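Local atomic coordinates of delta toxin (Clostridium perfringens, PDB entry 2YGT), a protein that probably damages host cell membranes as a haemolytic beta-pore-forming toxin, and binds zinc ions. Residues A[153-165]-A[170-182]. Sequence-based numbering, arbitrary orientation.
Sequences SYVQPDYNTIQTN and IASWNTEFAETRD
Y159 and F177 meet where the antiparallel β-hairpin of strands 159-166 and 170-177 opens out, part of the elongated β-rich architecture of this pore-forming toxin. CA of F177 makes a CH-pi contact over one face of the Y159 ring, and the edge of the F177 ring is turned toward the face of the Y159 ring in a T-shaped stack, with planes at 83° and centroids 5.4 Å apart. The face carrying T161, T175, Q163 and W173 is the packed one: helix 219-222 packs on T175 and Y159, strand 224-235 on T175 and W173. There T161 OG1 lies 3.0 Å from T175 OG1, receives a bond from Y154 OH and donates to Q156 OE1, so the turn at 156-159 is tied back to the hairpin. Q163 swings its CG away from the backbone N (chi1 -176°) and its extended chain runs alongside W173; its amide lies 30° from the indole plane, and NE2 is hydrogen-bonded to S111 OG while the indole NE1 bonds to P113 O. N160, I162 and N174 line the other, more open face, where I162 CG2 rests 3.6 Å from N174 CB and a water donates to N174 OD1 and also bonds T164 OG1. Toward the loop joining the strands, T164 and N165 both oppose S172 in a classic β bulge, and N165 ND2 reaches S172 OG only weakly. At the turn end, another water bridges the segments, donating to both D158 OD1 and E179 O.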
loop_
_atom_site.group_PDB
_atom_site.type_symbol
_atom_site.label_atom_id
_atom_site.label_comp_id
_atom_site.label_asym_id
_atom_site.label_seq_id
_atom_site.Cartn_x
_atom_site.Cartn_y
_atom_site.Cartn_z
ATOM N N SER A 153 -1.474 4.535 -8.058
ATOM C CA SER A 153 -1.546 3.330 -8.882
ATOM C C SER A 153 -0.626 2.200 -8.413
ATOM O O SER A 153 0.545 2.421 -8.113
ATOM C CB SER A 153 -1.234 3.686 -10.339
ATOM O OG SER A 153 -1.387 2.563 -11.183
ATOM N N TYR A 154 -1.168 0.988 -8.360
ATOM C CA TYR A 154 -0.373 -0.198 -8.059
ATOM C C TYR A 154 -1.096 -1.456 -8.531
ATOM O O TYR A 154 -2.258 -1.394 -8.936
ATOM C CB TYR A 154 -0.054 -0.285 -6.562
ATOM C CG TYR A 154 -1.247 -0.582 -5.679
ATOM C CD1 TYR A 154 -2.041 0.444 -5.178
ATOM C CD2 TYR A 154 -1.578 -1.890 -5.341
ATOM C CE1 TYR A 154 -3.134 0.177 -4.371
ATOM C CE2 TYR A 154 -2.669 -2.165 -4.533
ATOM C CZ TYR A 154 -3.443 -1.130 -4.050
ATOM O OH TYR A 154 -4.528 -1.403 -3.246
ATOM N N VAL A 155 -0.404 -2.590 -8.485
ATOM C CA VAL A 155 -0.983 -3.863 -8.900
ATOM C C VAL A 155 -1.036 -4.857 -7.744
ATOM O O VAL A 155 -0.205 -4.816 -6.832
ATOM C CB VAL A 155 -0.199 -4.486 -10.076
ATOM C CG1 VAL A 155 -0.219 -3.554 -11.268
ATOM C CG2 VAL A 155 1.235 -4.797 -9.662
ATOM N N GLN A 156 -2.018 -5.751 -7.791
ATOM C CA GLN A 156 -2.215 -6.725 -6.727
ATOM C C GLN A 156 -2.842 -8.028 -7.237
ATOM O O GLN A 156 -3.870 -8.467 -6.716
ATOM C CB GLN A 156 -3.104 -6.125 -5.640
ATOM C CG GLN A 156 -4.417 -5.579 -6.172
ATOM C CD GLN A 156 -5.415 -5.306 -5.076
ATOM O OE1 GLN A 156 -5.065 -5.283 -3.900
ATOM N NE2 GLN A 156 -6.671 -5.100 -5.456
ATOM N N PRO A 157 -2.222 -8.659 -8.252
ATOM C CA PRO A 157 -2.760 -9.907 -8.806
ATOM C C PRO A 157 -3.039 -10.946 -7.723
ATOM O O PRO A 157 -2.154 -11.255 -6.926
ATOM C CB PRO A 157 -1.634 -10.390 -9.738
ATOM C CG PRO A 157 -0.422 -9.588 -9.333
ATOM C CD PRO A 157 -0.993 -8.260 -8.955
ATOM N N ASP A 158 -4.268 -11.456 -7.696
ATOM C CA ASP A 158 -4.671 -12.510 -6.767
ATOM C C ASP A 158 -4.865 -12.028 -5.332
ATOM O O ASP A 158 -5.180 -12.823 -4.446
ATOM C CB ASP A 158 -3.681 -13.677 -6.802
ATOM C CG ASP A 158 -3.608 -14.336 -8.163
ATOM O OD1 ASP A 158 -4.491 -14.058 -9.001
ATOM O OD2 ASP A 158 -2.671 -15.130 -8.394
ATOM N N TYR A 159 -4.678 -10.732 -5.108
ATOM C CA TYR A 159 -4.870 -10.138 -3.788
ATOM C C TYR A 159 -5.994 -9.110 -3.807
ATOM O O TYR A 159 -6.353 -8.583 -4.860
ATOM C CB TYR A 159 -3.585 -9.456 -3.309
ATOM C CG TYR A 159 -2.490 -10.401 -2.869
ATOM C CD1 TYR A 159 -1.836 -11.220 -3.787
ATOM C CD2 TYR A 159 -2.093 -10.460 -1.534
ATOM C CE1 TYR A 159 -0.829 -12.080 -3.383
ATOM C CE2 TYR A 159 -1.085 -11.316 -1.125
ATOM C CZ TYR A 159 -0.457 -12.122 -2.051
ATOM O OH TYR A 159 0.547 -12.972 -1.639
ATOM N N ASN A 160 -6.544 -8.828 -2.631
ATOM C CA ASN A 160 -7.497 -7.739 -2.464
ATOM C C ASN A 160 -6.989 -6.734 -1.438
ATOM O O ASN A 160 -6.228 -7.086 -0.535
ATOM C CB ASN A 160 -8.866 -8.269 -2.033
ATOM C CG ASN A 160 -9.590 -9.003 -3.148
ATOM O OD1 ASN A 160 -10.751 -9.381 -3.001
ATOM N ND2 ASN A 160 -8.908 -9.207 -4.268
ATOM N N THR A 161 -7.413 -5.484 -1.578
ATOM C CA THR A 161 -7.048 -4.448 -0.619
ATOM C C THR A 161 -8.286 -3.932 0.105
ATOM O O THR A 161 -9.287 -3.575 -0.518
ATOM C CB THR A 161 -6.320 -3.261 -1.296
ATOM O OG1 THR A 161 -5.090 -3.720 -1.871
ATOM C CG2 THR A 161 -6.017 -2.171 -0.279
ATOM N N ILE A 162 -8.217 -3.906 1.429
ATOM C CA ILE A 162 -9.291 -3.340 2.225
ATOM C C ILE A 162 -8.744 -2.281 3.175
ATOM O O ILE A 162 -7.708 -2.479 3.809
ATOM C CB ILE A 162 -10.019 -4.423 3.039
ATOM C CG1 ILE A 162 -11.018 -3.782 4.003
ATOM C CG2 ILE A 162 -9.021 -5.265 3.807
ATOM C CD1 ILE A 162 -11.965 -4.766 4.641
ATOM N N GLN A 163 -9.432 -1.149 3.261
ATOM C CA GLN A 163 -9.067 -0.134 4.238
ATOM C C GLN A 163 -9.665 -0.499 5.588
ATOM O O GLN A 163 -10.882 -0.456 5.773
ATOM C CB GLN A 163 -9.517 1.263 3.804
ATOM C CG GLN A 163 -9.063 2.351 4.770
ATOM C CD GLN A 163 -9.118 3.739 4.168
ATOM O OE1 GLN A 163 -10.180 4.217 3.774
ATOM N NE2 GLN A 163 -7.970 4.402 4.110
ATOM N N THR A 164 -8.803 -0.866 6.526
ATOM C CA THR A 164 -9.252 -1.357 7.820
ATOM C C THR A 164 -9.407 -0.223 8.830
ATOM O O THR A 164 -10.139 -0.347 9.808
ATOM C CB THR A 164 -8.284 -2.420 8.364
ATOM O OG1 THR A 164 -6.958 -1.876 8.415
ATOM C CG2 THR A 164 -8.285 -3.640 7.450
ATOM N N ASN A 165 -8.716 0.883 8.587
ATOM C CA ASN A 165 -8.868 2.068 9.420
ATOM C C ASN A 165 -8.925 3.325 8.570
ATOM O O ASN A 165 -8.147 3.484 7.632
ATOM C CB ASN A 165 -7.733 2.165 10.440
ATOM C CG ASN A 165 -7.891 1.183 11.580
ATOM O OD1 ASN A 165 -8.724 1.373 12.463
ATOM N ND2 ASN A 165 -7.082 0.128 11.570
ATOM N N ILE A 170 -5.577 7.804 11.748
ATOM C CA ILE A 170 -4.932 6.698 11.048
ATOM C C ILE A 170 -5.675 6.209 9.806
ATOM O O ILE A 170 -6.903 6.122 9.784
ATOM C CB ILE A 170 -4.691 5.498 11.996
ATOM C CG1 ILE A 170 -3.892 4.402 11.291
ATOM C CG2 ILE A 170 -6.010 4.938 12.502
ATOM C CD1 ILE A 170 -3.462 3.277 12.210
ATOM N N ALA A 171 -4.906 5.899 8.768
ATOM C CA ALA A 171 -5.422 5.210 7.595
ATOM C C ALA A 171 -4.659 3.900 7.448
ATOM O O ALA A 171 -3.430 3.898 7.424
ATOM C CB ALA A 171 -5.252 6.072 6.358
ATOM N N SER A 172 -5.392 2.793 7.356
ATOM C CA SER A 172 -4.788 1.466 7.323
ATOM C C SER A 172 -5.316 0.617 6.171
ATOM O O SER A 172 -6.511 0.640 5.873
ATOM C CB SER A 172 -5.057 0.741 8.638
ATOM O OG SER A 172 -4.755 1.574 9.733
ATOM N N TRP A 173 -4.427 -0.146 5.541
ATOM C CA TRP A 173 -4.821 -1.017 4.441
ATOM C C TRP A 173 -4.299 -2.437 4.627
ATOM O O TRP A 173 -3.148 -2.647 5.008
ATOM C CB TRP A 173 -4.325 -0.466 3.103
ATOM C CG TRP A 173 -4.879 0.876 2.748
ATOM C CD1 TRP A 173 -6.020 1.133 2.047
ATOM C CD2 TRP A 173 -4.310 2.148 3.071
ATOM N NE1 TRP A 173 -6.199 2.492 1.914
ATOM C CE2 TRP A 173 -5.162 3.137 2.537
ATOM C CE3 TRP A 173 -3.161 2.548 3.764
ATOM C CZ2 TRP A 173 -4.903 4.498 2.674
ATOM C CZ3 TRP A 173 -2.907 3.902 3.898
ATOM C CH2 TRP A 173 -3.773 4.860 3.355
ATOM N N ASN A 174 -5.166 -3.405 4.361
ATOM C CA ASN A 174 -4.777 -4.806 4.312
ATOM C C ASN A 174 -4.830 -5.300 2.878
ATOM O O ASN A 174 -5.879 -5.254 2.231
ATOM C CB ASN A 174 -5.697 -5.665 5.179
ATOM C CG ASN A 174 -5.284 -5.676 6.639
ATOM O OD1 ASN A 174 -4.186 -5.240 6.989
ATOM N ND2 ASN A 174 -6.159 -6.186 7.498
ATOM N N THR A 175 -3.689 -5.755 2.377
ATOM C CA THR A 175 -3.640 -6.418 1.084
ATOM C C THR A 175 -3.394 -7.907 1.308
ATOM O O THR A 175 -2.268 -8.336 1.571
ATOM C CB THR A 175 -2.564 -5.810 0.179
ATOM O OG1 THR A 175 -2.838 -4.415 0.006
ATOM C CG2 THR A 175 -2.563 -6.490 -1.176
ATOM N N GLU A 176 -4.467 -8.684 1.208
ATOM C CA GLU A 176 -4.441 -10.098 1.559
ATOM C C GLU A 176 -4.773 -10.986 0.366
ATOM O O GLU A 176 -5.585 -10.622 -0.485
ATOM C CB GLU A 176 -5.433 -10.360 2.692
ATOM C CG GLU A 176 -5.383 -11.766 3.264
ATOM C CD GLU A 176 -6.325 -11.940 4.442
ATOM O OE1 GLU A 176 -6.700 -10.921 5.061
ATOM O OE2 GLU A 176 -6.689 -13.095 4.748
ATOM N N PHE A 177 -4.142 -12.155 0.316
ATOM C CA PHE A 177 -4.378 -13.100 -0.769
ATOM C C PHE A 177 -5.859 -13.453 -0.852
ATOM O O PHE A 177 -6.521 -13.651 0.167
ATOM C CB PHE A 177 -3.530 -14.370 -0.601
ATOM C CG PHE A 177 -3.613 -15.307 -1.777
ATOM C CD1 PHE A 177 -4.596 -16.281 -1.836
ATOM C CD2 PHE A 177 -2.721 -15.202 -2.832
ATOM C CE1 PHE A 177 -4.688 -17.131 -2.923
ATOM C CE2 PHE A 177 -2.806 -16.053 -3.919
ATOM C CZ PHE A 177 -3.793 -17.020 -3.963
ATOM N N ALA A 178 -6.376 -13.527 -2.072
ATOM C CA ALA A 178 -7.791 -13.796 -2.273
ATOM C C ALA A 178 -8.027 -15.219 -2.763
ATOM O O ALA A 178 -8.549 -16.056 -2.026
ATOM C CB ALA A 178 -8.399 -12.783 -3.243
ATOM N N GLU A 179 -7.631 -15.492 -4.004
ATOM C CA GLU A 179 -7.920 -16.777 -4.629
ATOM C C GLU A 179 -7.127 -16.955 -5.921
ATOM O O GLU A 179 -6.991 -16.016 -6.708
ATOM C CB GLU A 179 -9.418 -16.895 -4.912
ATOM C CG GLU A 179 -9.833 -18.205 -5.559
ATOM C CD GLU A 179 -11.339 -18.333 -5.693
ATOM O OE1 GLU A 179 -12.050 -18.205 -4.672
ATOM O OE2 GLU A 179 -11.807 -18.556 -6.826
ATOM N N THR A 180 -6.612 -18.162 -6.136
ATOM C CA THR A 180 -5.820 -18.459 -7.324
ATOM C C THR A 180 -6.701 -18.474 -8.567
ATOM O O THR A 180 -7.922 -18.527 -8.461
ATOM C CB THR A 180 -5.091 -19.826 -7.199
ATOM O OG1 THR A 180 -6.040 -20.891 -7.341
ATOM C CG2 THR A 180 -4.384 -19.944 -5.859
ATOM N N ARG A 181 -6.079 -18.429 -9.740
ATOM C CA ARG A 181 -6.822 -18.454 -10.997
ATOM C C ARG A 181 -7.650 -19.728 -11.137
ATOM O O ARG A 181 -8.710 -19.724 -11.759
ATOM C CB ARG A 181 -5.877 -18.312 -12.192
ATOM C CG ARG A 181 -6.580 -18.366 -13.540
ATOM C CD ARG A 181 -5.588 -18.370 -14.692
ATOM N N ASP A 182 -7.159 -20.815 -10.552
ATOM C CA ASP A 182 -7.853 -22.098 -10.601
ATOM C C ASP A 182 -8.974 -22.179 -9.565
ATOM O O ASP A 182 -9.684 -23.180 -9.481
ATOM C CB ASP A 182 -6.864 -23.253 -10.429
ATOM C CG ASP A 182 -5.972 -23.438 -11.641
ATOM O OD1 ASP A 182 -6.405 -23.077 -12.759
ATOM O OD2 ASP A 182 -4.841 -23.943 -11.483
HETATM O O HOH W 1 -3.364 -17.507 -9.623
HETATM O O HOH W 2 -7.276 -14.303 -8.693
HETATM O O HOH W 3 -4.665 -3.173 8.509
#